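Local coordinates for protein probable LacI-family transcriptional regulator (Corynebacterium glutamicum ATCC 13032, PDB 3BIL) that probably acts as a DNA-binding transcription factor of the LacI family, recognising cis-regulatory DNA, at residues A[110-115]-A[135-140]. Sequence-based numbering, arbitrary orientation.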
ATOM      1  N   THR A 110      -4.944 -17.294 -12.282  1.00 64.55           N
ATOM      2  CA  THR A 110      -3.718 -17.080 -11.512  1.00 59.46           C
ATOM      3  C   THR A 110      -3.767 -17.841 -10.176  1.00 57.27           C
ATOM      4  O   THR A 110      -2.818 -18.532  -9.836  1.00 57.48           O
ATOM      5  CB  THR A 110      -3.379 -15.574 -11.315  1.00 56.06           C
ATOM      6  OG1 THR A 110      -3.620 -14.853 -12.522  1.00 53.30           O
ATOM      7  CG2 THR A 110      -1.933 -15.407 -10.980  1.00 55.03           C
ATOM      8  N   MET A 111      -4.886 -17.730  -9.454  1.00 57.55           N
ATOM      9  CA  MET A 111      -5.083 -18.368  -8.140  1.00 55.43           C
ATOM     10  C   MET A 111      -5.115 -19.881  -8.269  1.00 56.82           C
ATOM     11  O   MET A 111      -4.593 -20.620  -7.406  1.00 53.20           O
ATOM     12  CB  MET A 111      -6.387 -17.895  -7.482  1.00 53.88           C
ATOM     13  CG  MET A 111      -6.609 -18.423  -6.045  1.00 51.97           C
ATOM     14  SD  MET A 111      -8.226 -17.972  -5.378  1.00 52.45           S
ATOM     15  CE  MET A 111      -8.098 -16.169  -5.310  1.00 50.79           C
ATOM     16  N   SER A 112      -5.756 -20.326  -9.346  1.00 56.70           N
ATOM     17  CA  SER A 112      -5.711 -21.714  -9.748  1.00 58.46           C
ATOM     18  C   SER A 112      -4.238 -22.151  -9.769  1.00 59.69           C
ATOM     19  O   SER A 112      -3.855 -23.072  -9.029  1.00 61.76           O
ATOM     20  CB  SER A 112      -6.383 -21.875 -11.111  1.00 59.16           C
ATOM     21  OG  SER A 112      -6.816 -23.200 -11.325  1.00 59.03           O
ATOM     22  N   GLY A 113      -3.413 -21.446 -10.554  1.00 57.22           N
ATOM     23  CA  GLY A 113      -1.966 -21.672 -10.604  1.00 55.74           C
ATOM     24  C   GLY A 113      -1.290 -21.747  -9.243  1.00 58.53           C
ATOM     25  O   GLY A 113      -0.475 -22.635  -8.997  1.00 59.83           O
ATOM     26  N   SER A 114      -1.650 -20.826  -8.350  1.00 60.81           N
ATOM     27  CA  SER A 114      -1.042 -20.718  -7.009  1.00 61.48           C
ATOM     28  C   SER A 114      -1.319 -21.879  -6.061  1.00 62.31           C
ATOM     29  O   SER A 114      -0.397 -22.419  -5.450  1.00 61.14           O
ATOM     30  CB  SER A 114      -1.500 -19.430  -6.327  1.00 61.90           C
ATOM     31  OG  SER A 114      -0.755 -18.321  -6.777  1.00 63.69           O
ATOM     32  N   LEU A 115      -2.599 -22.217  -5.915  1.00 65.03           N
ATOM     33  CA  LEU A 115      -3.048 -23.285  -5.031  1.00 66.63           C
ATOM     34  C   LEU A 115      -2.383 -24.579  -5.433  1.00 69.60           C
ATOM     35  O   LEU A 115      -1.733 -25.235  -4.613  1.00 69.76           O
ATOM     36  CB  LEU A 115      -4.557 -23.450  -5.145  1.00 66.72           C
ATOM     37  CG  LEU A 115      -5.397 -22.280  -4.651  1.00 66.58           C
ATOM     38  CD1 LEU A 115      -6.709 -22.179  -5.438  1.00 65.58           C
ATOM     39  CD2 LEU A 115      -5.626 -22.422  -3.152  1.00 65.84           C
ATOM     40  N   ALA A 135     -14.216 -22.042  -6.523  1.00 66.74           N
ATOM     41  CA  ALA A 135     -14.936 -22.751  -5.475  1.00 67.97           C
ATOM     42  C   ALA A 135     -14.644 -24.261  -5.491  1.00 68.59           C
ATOM     43  O   ALA A 135     -14.474 -24.878  -4.439  1.00 67.44           O
ATOM     44  CB  ALA A 135     -16.435 -22.473  -5.589  1.00 68.02           C
ATOM     45  N   ASN A 136     -14.562 -24.839  -6.691  1.00 70.29           N
ATOM     46  CA  ASN A 136     -14.342 -26.279  -6.845  1.00 71.47           C
ATOM     47  C   ASN A 136     -12.967 -26.756  -6.350  1.00 70.79           C
ATOM     48  O   ASN A 136     -12.894 -27.623  -5.469  1.00 70.62           O
ATOM     49  CB  ASN A 136     -14.610 -26.726  -8.293  1.00 71.38           C
ATOM     50  CG  ASN A 136     -16.089 -26.627  -8.685  1.00 72.87           C
ATOM     51  OD1 ASN A 136     -16.973 -26.424  -7.842  1.00 73.41           O
ATOM     52  ND2 ASN A 136     -16.358 -26.766  -9.975  1.00 72.79           N
ATOM     53  N   GLN A 137     -11.894 -26.176  -6.891  1.00 69.36           N
ATOM     54  CA  GLN A 137     -10.533 -26.580  -6.526  1.00 69.46           C
ATOM     55  C   GLN A 137     -10.293 -26.402  -5.054  1.00 69.61           C
ATOM     56  O   GLN A 137      -9.530 -27.161  -4.455  1.00 70.98           O
ATOM     57  CB  GLN A 137      -9.491 -25.747  -7.242  1.00 69.69           C
ATOM     58  CG  GLN A 137      -9.941 -25.152  -8.545  1.00 70.39           C
ATOM     59  CD  GLN A 137      -8.879 -24.253  -9.118  1.00 71.56           C
ATOM     60  OE1 GLN A 137      -7.680 -24.464  -8.887  1.00 71.38           O
ATOM     61  NE2 GLN A 137      -9.303 -23.235  -9.870  1.00 72.94           N
ATOM     62  N   LEU A 138     -10.936 -25.379  -4.491  1.00 70.38           N
ATOM     63  CA  LEU A 138     -10.782 -25.010  -3.080  1.00 71.79           C
ATOM     64  C   LEU A 138     -11.441 -26.025  -2.153  1.00 74.80           C
ATOM     65  O   LEU A 138     -11.032 -26.158  -1.000  1.00 76.71           O
ATOM     66  CB  LEU A 138     -11.321 -23.584  -2.793  1.00 67.34           C
ATOM     67  CG  LEU A 138     -10.442 -22.330  -2.974  1.00 61.99           C
ATOM     68  CD1 LEU A 138     -11.285 -21.093  -2.972  1.00 59.26           C
ATOM     69  CD2 LEU A 138      -9.361 -22.219  -1.917  1.00 60.60           C
ATOM     70  N   GLU A 139     -12.458 -26.729  -2.654  1.00 77.71           N
ATOM     71  CA  GLU A 139     -13.132 -27.764  -1.876  1.00 79.84           C
ATOM     72  C   GLU A 139     -12.285 -29.027  -1.852  1.00 79.26           C
ATOM     73  O   GLU A 139     -12.055 -29.607  -0.792  1.00 75.69           O
ATOM     74  CB  GLU A 139     -14.505 -28.056  -2.464  1.00 83.07           C
ATOM     75  CG  GLU A 139     -15.606 -28.058  -1.432  1.00 87.78           C
ATOM     76  CD  GLU A 139     -16.034 -26.648  -1.043  1.00 91.10           C
ATOM     77  OE1 GLU A 139     -17.210 -26.281  -1.290  1.00 92.29           O
ATOM     78  OE2 GLU A 139     -15.195 -25.899  -0.494  1.00 92.51           O
ATOM     79  N   ASP A 140     -11.818 -29.427  -3.034  1.00 80.83           N
ATOM     80  CA  ASP A 140     -10.896 -30.554  -3.211  1.00 84.66           C
ATOM     81  C   ASP A 140      -9.683 -30.547  -2.274  1.00 86.05           C
ATOM     82  O   ASP A 140      -9.341 -31.582  -1.682  1.00 87.09           O
ATOM     83  CB  ASP A 140     -10.416 -30.614  -4.664  1.00 86.29           C
ATOM     84  CG  ASP A 140     -11.360 -31.399  -5.564  1.00 89.26           C
ATOM     85  OD1 ASP A 140     -12.571 -31.530  -5.250  1.00 88.94           O
ATOM     86  OD2 ASP A 140     -10.877 -31.895  -6.601  1.00 90.78           O
TER
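With OG of S112 anti to the backbone N (chi1 -158°) and CG of Q137 nearly eclipsing its own backbone N (chi1 -26°), the chain extended beyond CG, the serine hydroxyl and the glutamine amide meet between two neighbouring helices. S112 OG gives a weak hydrogen bond of 2.9 Å to OE1 of Q137. The hydroxyl faces the end of the amide, between its oxygen and nitrogen and tilted out of its plane, with S112 OG also 2.9 Å from Q137 NE2. The side chain of Q137 fills much of the 7.6 Å between the CA atoms of S112 and Q137. The axes of the two short segments are 10.7 Å apart. They run nearly parallel, 12° between their directions, as expected of successive helices on one face of a parallel alpha/beta sheet: helix 108-120 leads into strand 126-128, and helix 135-143 follows it. The pair belongs to the N-terminal of the two Rossmann-like subdomains of the periplasmic-binding-protein fold, as in other LacI-family regulators. Deeper in, the polar pair gives way to leucines. L115 and L138 cross at about a right angle and touch through their CD2 methyls, 3.9 Å apart. Both leucines are buried; L115 also packs on I72 of strand 69-73, and L138 rests on P130 in the loop before its helix.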